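PDB 2W7R: microtubule-associated serine/threonine-protein kinase 4 from Homo sapiens, which is a serine/threonine protein kinase whose PDZ domain probably binds the C-terminal tails of partner proteins. Local coordinates for residues Ile5-Ser10 / Tyr14-Arg19; Glu75-Leu78 / Lys83-Ile86. All coordinates share one frame; numbering follows the deposited sequence.

Interaction 1. Residues Ile5-Ser10 / Tyr14-Arg19; sequences IVIHSS and YGFTIR
Ile7 reaches from strand 5-8 to two aromatic rings, those of Tyr14 and Phe16. Its CB is the fork. CG1 stands anti to the carbonyl carbon (chi1 -53°), which leaves CG2 anti to the backbone N, and that methyl meets Tyr14, lying 4.0 Å from CD1 at the ring and 4.2 Å from CB at its root. The other arm, CG1, carries CD1 on in an extended run (chi2 174°) to the second ring, where CD1 of Ile7 lies 4.1 Å from CE2 of Phe16. Both rings are met obliquely. Beyond Ile7, Ser9 touches Tyr14 through its methylene: Ser9 CB is 3.7 Å from CD1 and 3.8 Å from CE1 of the ring, while OG turns to the backbone O of Asn13 in the linking turn, to which it is hydrogen-bonded. Asn13 to Phe16 occupy the place of the family's GLGF motif, whose backbone amides take up a ligand's C-terminal carboxylate in other PDZ domains and probably do so here. Pro45 and Ala49 of helix 45-49 also touch Ile7. Because the contact itself rests on methyl, methylene and ring carbon, it is nondirectional, and shape sets it.

Interaction 2. Residues Glu75-Leu78 / Lys83-Ile86; sequences ELLL and KVSI
Leu77 and Val84 have the nearest CA atoms across this contact, 7.5 Å apart, so the last turn of helix 70-78 stands off from the start of strand 83-89 by a layer of side chains. Leu77, buried like both its partners, makes the contact through one methyl, CD2. Its CG is anti to the carbonyl carbon (chi1 -67°), and although the CB leaves the helix neither toward the strand nor away from it, CD2 comes nearer and lodges against two strand residues. It lies 4.0 Å from CD1 of Ile86 and, a little more loosely, 4.3 Å from CG2 of Val84. In the PDZ fold this helix and strand 16-24 border the groove for a ligand's C-terminal tail, and Leu77, touched by Phe16 of that strand, sits on the inner side of the helix. Ile86 approaches with its longer arm, extended through CG1 (chi2 -174°), and the two side chains cross at about a right angle, meeting by their terminal methyls. Two residues earlier in the strand, Val84 offers a shorter branch. Ile60 of strand 56-60 touches both Leu77 and Val84.

Interactions 1 and 2 abut, their centres about 8 Å apart, and share the sheet in which strands 5-8 and 83-89 are antiparallel neighbours. Probable hydrogen bonds join them there, Ile5 O to Ile86 N at 2.8 Å and Ile7 N to Val84 O at 2.9 Å. Phe16 is the side-chain bridge, packing on Ile86 and Leu77. Interaction 2 is wholly core and aliphatic, setting the helix on the sheet. Interaction 1 is partly buried and mixes aliphatic with aromatic carbon, running out at Ser9 to a polar turn. Interaction 2 thus involves the helix that borders the probable ligand groove, and interaction 1 the loop expected to receive the ligand's carboxylate.

Interaction 1. Residues Ile5-Ser10 / Tyr14-Arg19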
ATOM      1  N   ILE A   5      -6.357 -15.639  -6.058  1.00 37.50           N
ATOM      2  CA  ILE A   5      -5.323 -15.729  -7.077  1.00 36.06           C
ATOM      3  C   ILE A   5      -4.682 -17.104  -6.980  1.00 37.66           C
ATOM      4  O   ILE A   5      -4.157 -17.475  -5.934  1.00 33.70           O
ATOM      5  CB  ILE A   5      -4.220 -14.674  -6.869  1.00 44.73           C
ATOM      6  CG1 ILE A   5      -4.823 -13.273  -6.737  1.00 41.65           C
ATOM      7  CG2 ILE A   5      -3.207 -14.735  -8.012  1.00 46.52           C
ATOM      8  CD1 ILE A   5      -5.347 -12.706  -8.027  1.00 52.06           C
ATOM      9  N   VAL A   6      -4.728 -17.866  -8.064  1.00 37.59           N
ATOM     10  CA  VAL A   6      -4.115 -19.185  -8.061  1.00 40.40           C
ATOM     11  C   VAL A   6      -2.766 -19.137  -8.760  1.00 41.05           C
ATOM     12  O   VAL A   6      -2.668 -18.733  -9.917  1.00 48.09           O
ATOM     13  CB  VAL A   6      -5.020 -20.229  -8.725  1.00 45.25           C
ATOM     14  CG1 VAL A   6      -4.359 -21.599  -8.701  1.00 38.06           C
ATOM     15  CG2 VAL A   6      -6.369 -20.271  -8.014  1.00 53.03           C
ATOM     16  N   ILE A   7      -1.722 -19.538  -8.049  1.00 33.92           N
ATOM     17  CA  ILE A   7      -0.383 -19.498  -8.608  1.00 37.42           C
ATOM     18  C   ILE A   7       0.153 -20.913  -8.780  1.00 41.59           C
ATOM     19  O   ILE A   7       0.243 -21.673  -7.814  1.00 35.75           O
ATOM     20  CB  ILE A   7       0.578 -18.676  -7.724  1.00 34.89           C
ATOM     21  CG1 ILE A   7       0.000 -17.286  -7.450  1.00 31.89           C
ATOM     22  CG2 ILE A   7       1.945 -18.570  -8.390  1.00 36.60           C
ATOM     23  CD1 ILE A   7       0.820 -16.466  -6.456  1.00 33.92           C
ATOM     24  N   HIS A   8       0.489 -21.267 -10.019  1.00 33.74           N
ATOM     25  CA  HIS A   8       1.076 -22.566 -10.311  1.00 37.34           C
ATOM     26  C   HIS A   8       2.581 -22.417 -10.458  1.00 41.30           C
ATOM     27  O   HIS A   8       3.056 -21.651 -11.298  1.00 41.50           O
ATOM     28  CB  HIS A   8       0.510 -23.146 -11.608  1.00 38.17           C
ATOM     29  CG  HIS A   8      -0.979 -23.289 -11.617  1.00 39.00           C
ATOM     30  ND1 HIS A   8      -1.613 -24.469 -11.294  1.00 44.32           N
ATOM     31  CD2 HIS A   8      -1.957 -22.408 -11.929  1.00 47.68           C
ATOM     32  CE1 HIS A   8      -2.920 -24.308 -11.406  1.00 47.36           C
ATOM     33  NE2 HIS A   8      -3.156 -23.065 -11.787  1.00 48.88           N
ATOM     34  N   SER A   9       3.325 -23.155  -9.640  1.00 43.32           N
ATOM     35  CA  SER A   9       4.781 -23.153  -9.698  1.00 47.77           C
ATOM     36  C   SER A   9       5.289 -24.490 -10.228  1.00 49.89           C
ATOM     37  O   SER A   9       4.684 -25.532  -9.978  1.00 53.02           O
ATOM     38  CB  SER A   9       5.365 -22.890  -8.309  1.00 51.20           C
ATOM     39  OG  SER A   9       6.745 -23.213  -8.268  1.00 60.21           O
ATOM     40  N   SER A  10       6.404 -24.452 -10.953  1.00 51.36           N
ATOM     41  CA  SER A  10       7.008 -25.665 -11.500  1.00 64.08           C
ATOM     42  C   SER A  10       8.048 -26.251 -10.548  1.00 67.95           C
ATOM     43  O   SER A  10       7.919 -26.137  -9.327  1.00 71.73           O
ATOM     44  CB  SER A  10       7.641 -25.387 -12.867  1.00 66.56           C
ATOM     45  OG  SER A  10       8.642 -24.388 -12.777  1.00 63.54           O
ATOM     46  N   TYR A  14       7.375 -19.172  -6.068  1.00 34.66           N
ATOM     47  CA  TYR A  14       6.235 -18.492  -6.668  1.00 32.96           C
ATOM     48  C   TYR A  14       6.658 -17.158  -7.277  1.00 32.98           C
ATOM     49  O   TYR A  14       6.105 -16.725  -8.290  1.00 38.61           O
ATOM     50  CB  TYR A  14       5.115 -18.283  -5.650  1.00 27.45           C
ATOM     51  CG  TYR A  14       4.634 -19.552  -4.979  1.00 37.02           C
ATOM     52  CD1 TYR A  14       4.143 -20.619  -5.726  1.00 37.45           C
ATOM     53  CD2 TYR A  14       4.652 -19.674  -3.596  1.00 32.05           C
ATOM     54  CE1 TYR A  14       3.697 -21.782  -5.107  1.00 36.39           C
ATOM     55  CE2 TYR A  14       4.211 -20.827  -2.971  1.00 34.59           C
ATOM     56  CZ  TYR A  14       3.736 -21.878  -3.729  1.00 39.06           C
ATOM     57  OH  TYR A  14       3.298 -23.022  -3.100  1.00 43.49           O
ATOM     58  N   GLY A  15       7.634 -16.508  -6.649  1.00 30.80           N
ATOM     59  CA  GLY A  15       8.221 -15.299  -7.197  1.00 31.75           C
ATOM     60  C   GLY A  15       7.758 -13.996  -6.566  1.00 33.66           C
ATOM     61  O   GLY A  15       7.614 -12.987  -7.255  1.00 34.93           O
ATOM     62  N   PHE A  16       7.537 -13.998  -5.256  1.00 30.04           N
ATOM     63  CA  PHE A  16       7.186 -12.749  -4.581  1.00 26.75           C
ATOM     64  C   PHE A  16       7.679 -12.656  -3.138  1.00 27.00           C
ATOM     65  O   PHE A  16       8.128 -13.643  -2.554  1.00 27.45           O
ATOM     66  CB  PHE A  16       5.676 -12.467  -4.678  1.00 31.99           C
ATOM     67  CG  PHE A  16       4.805 -13.415  -3.883  1.00 26.98           C
ATOM     68  CD1 PHE A  16       4.293 -13.039  -2.651  1.00 25.80           C
ATOM     69  CD2 PHE A  16       4.471 -14.661  -4.386  1.00 28.05           C
ATOM     70  CE1 PHE A  16       3.481 -13.896  -1.929  1.00 26.94           C
ATOM     71  CE2 PHE A  16       3.661 -15.522  -3.667  1.00 28.99           C
ATOM     72  CZ  PHE A  16       3.165 -15.141  -2.441  1.00 26.29           C
ATOM     73  N   THR A  17       7.613 -11.453  -2.581  1.00 22.78           N
ATOM     74  CA  THR A  17       7.955 -11.240  -1.175  1.00 21.50           C
ATOM     75  C   THR A  17       6.809 -10.546  -0.469  1.00 22.44           C
ATOM     76  O   THR A  17       6.051  -9.789  -1.084  1.00 23.95           O
ATOM     77  CB  THR A  17       9.217 -10.377  -1.008  1.00 27.12           C
ATOM     78  OG1 THR A  17       9.007  -9.093  -1.610  1.00 34.96           O
ATOM     79  CG2 THR A  17      10.411 -11.047  -1.672  1.00 25.99           C
ATOM     80  N   ILE A  18       6.688 -10.809   0.826  1.00 22.14           N
ATOM     81  CA  ILE A  18       5.641 -10.191   1.629  1.00 19.87           C
ATOM     82  C   ILE A  18       6.254  -9.423   2.781  1.00 26.52           C
ATOM     83  O   ILE A  18       7.348  -9.755   3.251  1.00 23.94           O
ATOM     84  CB  ILE A  18       4.656 -11.240   2.196  1.00 21.20           C
ATOM     85  CG1 ILE A  18       5.343 -12.118   3.239  1.00 21.48           C
ATOM     86  CG2 ILE A  18       4.048 -12.076   1.069  1.00 24.42           C
ATOM     87  CD1 ILE A  18       4.369 -13.000   4.019  1.00 30.43           C
ATOM     88  N   ARG A  19       5.553  -8.391   3.233  1.00 16.19           N
ATOM     89  CA  ARG A  19       5.974  -7.658   4.413  1.00 16.20           C
ATOM     90  C   ARG A  19       4.811  -7.397   5.351  1.00 17.56           C
ATOM     91  O   ARG A  19       3.673  -7.193   4.913  1.00 20.43           O
ATOM     92  CB  ARG A  19       6.622  -6.327   4.034  1.00 16.21           C
ATOM     93  CG  ARG A  19       8.032  -6.473   3.502  1.00 17.24           C
ATOM     94  CD  ARG A  19       8.659  -5.127   3.204  1.00 17.55           C
ATOM     95  NE  ARG A  19      10.054  -5.277   2.781  1.00 17.43           N
ATOM     96  CZ  ARG A  19      10.863  -4.258   2.499  1.00 25.77           C
ATOM     97  NH1 ARG A  19      10.430  -3.003   2.589  1.00 24.36           N
ATOM     98  NH2 ARG A  19      12.112  -4.495   2.125  1.00 31.27           N
TER

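Interaction 2. Residues Glu75-Leu78 / Lys83-Ile86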
ATOM      1  N   GLU A  75       5.597 -19.361   6.576  1.00 30.58           N
ATOM      2  CA  GLU A  75       5.512 -20.808   6.743  1.00 34.21           C
ATOM      3  C   GLU A  75       4.335 -21.410   5.970  1.00 39.02           C
ATOM      4  O   GLU A  75       4.454 -22.499   5.406  1.00 40.89           O
ATOM      5  CB  GLU A  75       5.422 -21.169   8.230  1.00 40.05           C
ATOM      6  CG  GLU A  75       5.672 -22.637   8.530  1.00 55.21           C
ATOM      7  CD  GLU A  75       7.083 -23.071   8.176  1.00 70.16           C
ATOM      8  OE1 GLU A  75       7.955 -22.192   7.990  1.00 70.57           O
ATOM      9  OE2 GLU A  75       7.322 -24.294   8.084  1.00 77.76           O
ATOM     10  N   LEU A  76       3.202 -20.710   5.947  1.00 34.22           N
ATOM     11  CA  LEU A  76       2.054 -21.161   5.159  1.00 29.97           C
ATOM     12  C   LEU A  76       2.404 -21.244   3.675  1.00 33.15           C
ATOM     13  O   LEU A  76       2.033 -22.197   2.994  1.00 32.87           O
ATOM     14  CB  LEU A  76       0.845 -20.238   5.350  1.00 32.06           C
ATOM     15  CG  LEU A  76       0.186 -20.193   6.727  1.00 31.51           C
ATOM     16  CD1 LEU A  76      -1.033 -19.283   6.705  1.00 30.24           C
ATOM     17  CD2 LEU A  76      -0.193 -21.593   7.182  1.00 40.49           C
ATOM     18  N   LEU A  77       3.113 -20.237   3.176  1.00 28.85           N
ATOM     19  CA  LEU A  77       3.485 -20.199   1.764  1.00 29.78           C
ATOM     20  C   LEU A  77       4.514 -21.277   1.440  1.00 35.20           C
ATOM     21  O   LEU A  77       4.500 -21.854   0.353  1.00 37.15           O
ATOM     22  CB  LEU A  77       4.009 -18.808   1.387  1.00 33.18           C
ATOM     23  CG  LEU A  77       2.941 -17.703   1.440  1.00 34.01           C
ATOM     24  CD1 LEU A  77       3.551 -16.313   1.493  1.00 30.09           C
ATOM     25  CD2 LEU A  77       1.978 -17.823   0.263  1.00 32.83           C
ATOM     26  N   LEU A  78       5.398 -21.559   2.391  1.00 37.22           N
ATOM     27  CA  LEU A  78       6.452 -22.548   2.178  1.00 47.84           C
ATOM     28  C   LEU A  78       5.933 -23.984   2.141  1.00 55.94           C
ATOM     29  O   LEU A  78       6.403 -24.797   1.344  1.00 55.31           O
ATOM     30  CB  LEU A  78       7.543 -22.412   3.242  1.00 48.95           C
ATOM     31  CG  LEU A  78       8.401 -21.151   3.169  1.00 39.40           C
ATOM     32  CD1 LEU A  78       9.399 -21.124   4.313  1.00 40.89           C
ATOM     33  CD2 LEU A  78       9.110 -21.058   1.828  1.00 48.84           C
ATOM     34  N   LYS A  83       1.279 -25.643  -5.970  1.00 42.76           N
ATOM     35  CA  LYS A  83       0.185 -24.729  -6.274  1.00 33.75           C
ATOM     36  C   LYS A  83      -0.262 -24.049  -4.982  1.00 35.30           C
ATOM     37  O   LYS A  83      -0.357 -24.698  -3.944  1.00 42.42           O
ATOM     38  CB  LYS A  83      -0.983 -25.477  -6.914  1.00 43.17           C
ATOM     39  CG  LYS A  83      -2.113 -24.569  -7.370  1.00 50.75           C
ATOM     40  CD  LYS A  83      -3.216 -25.356  -8.065  1.00 59.94           C
ATOM     41  CE  LYS A  83      -3.902 -26.318  -7.111  1.00 66.15           C
ATOM     42  NZ  LYS A  83      -4.999 -27.076  -7.781  1.00 69.99           N
ATOM     43  N   VAL A  84      -0.520 -22.746  -5.049  1.00 31.01           N
ATOM     44  CA  VAL A  84      -1.019 -22.009  -3.889  1.00 29.72           C
ATOM     45  C   VAL A  84      -2.125 -21.035  -4.283  1.00 38.97           C
ATOM     46  O   VAL A  84      -2.122 -20.481  -5.379  1.00 35.45           O
ATOM     47  CB  VAL A  84       0.109 -21.237  -3.172  1.00 29.10           C
ATOM     48  CG1 VAL A  84       0.544 -20.029  -3.998  1.00 31.20           C
ATOM     49  CG2 VAL A  84      -0.343 -20.798  -1.775  1.00 33.69           C
ATOM     50  N   SER A  85      -3.078 -20.833  -3.381  1.00 32.67           N
ATOM     51  CA  SER A  85      -4.161 -19.901  -3.623  1.00 29.64           C
ATOM     52  C   SER A  85      -3.996 -18.729  -2.665  1.00 29.78           C
ATOM     53  O   SER A  85      -3.826 -18.933  -1.472  1.00 35.35           O
ATOM     54  CB  SER A  85      -5.498 -20.601  -3.376  1.00 46.87           C
ATOM     55  OG  SER A  85      -6.587 -19.770  -3.728  1.00 62.86           O
ATOM     56  N   ILE A  86      -4.011 -17.507  -3.184  1.00 28.49           N
ATOM     57  CA  ILE A  86      -3.871 -16.334  -2.322  1.00 28.79           C
ATOM     58  C   ILE A  86      -5.077 -15.418  -2.475  1.00 29.30           C
ATOM     59  O   ILE A  86      -5.374 -14.945  -3.573  1.00 29.60           O
ATOM     60  CB  ILE A  86      -2.570 -15.559  -2.620  1.00 31.98           C
ATOM     61  CG1 ILE A  86      -1.361 -16.477  -2.447  1.00 36.32           C
ATOM     62  CG2 ILE A  86      -2.433 -14.335  -1.717  1.00 29.19           C
ATOM     63  CD1 ILE A  86      -0.045 -15.771  -2.576  1.00 44.26           C
TER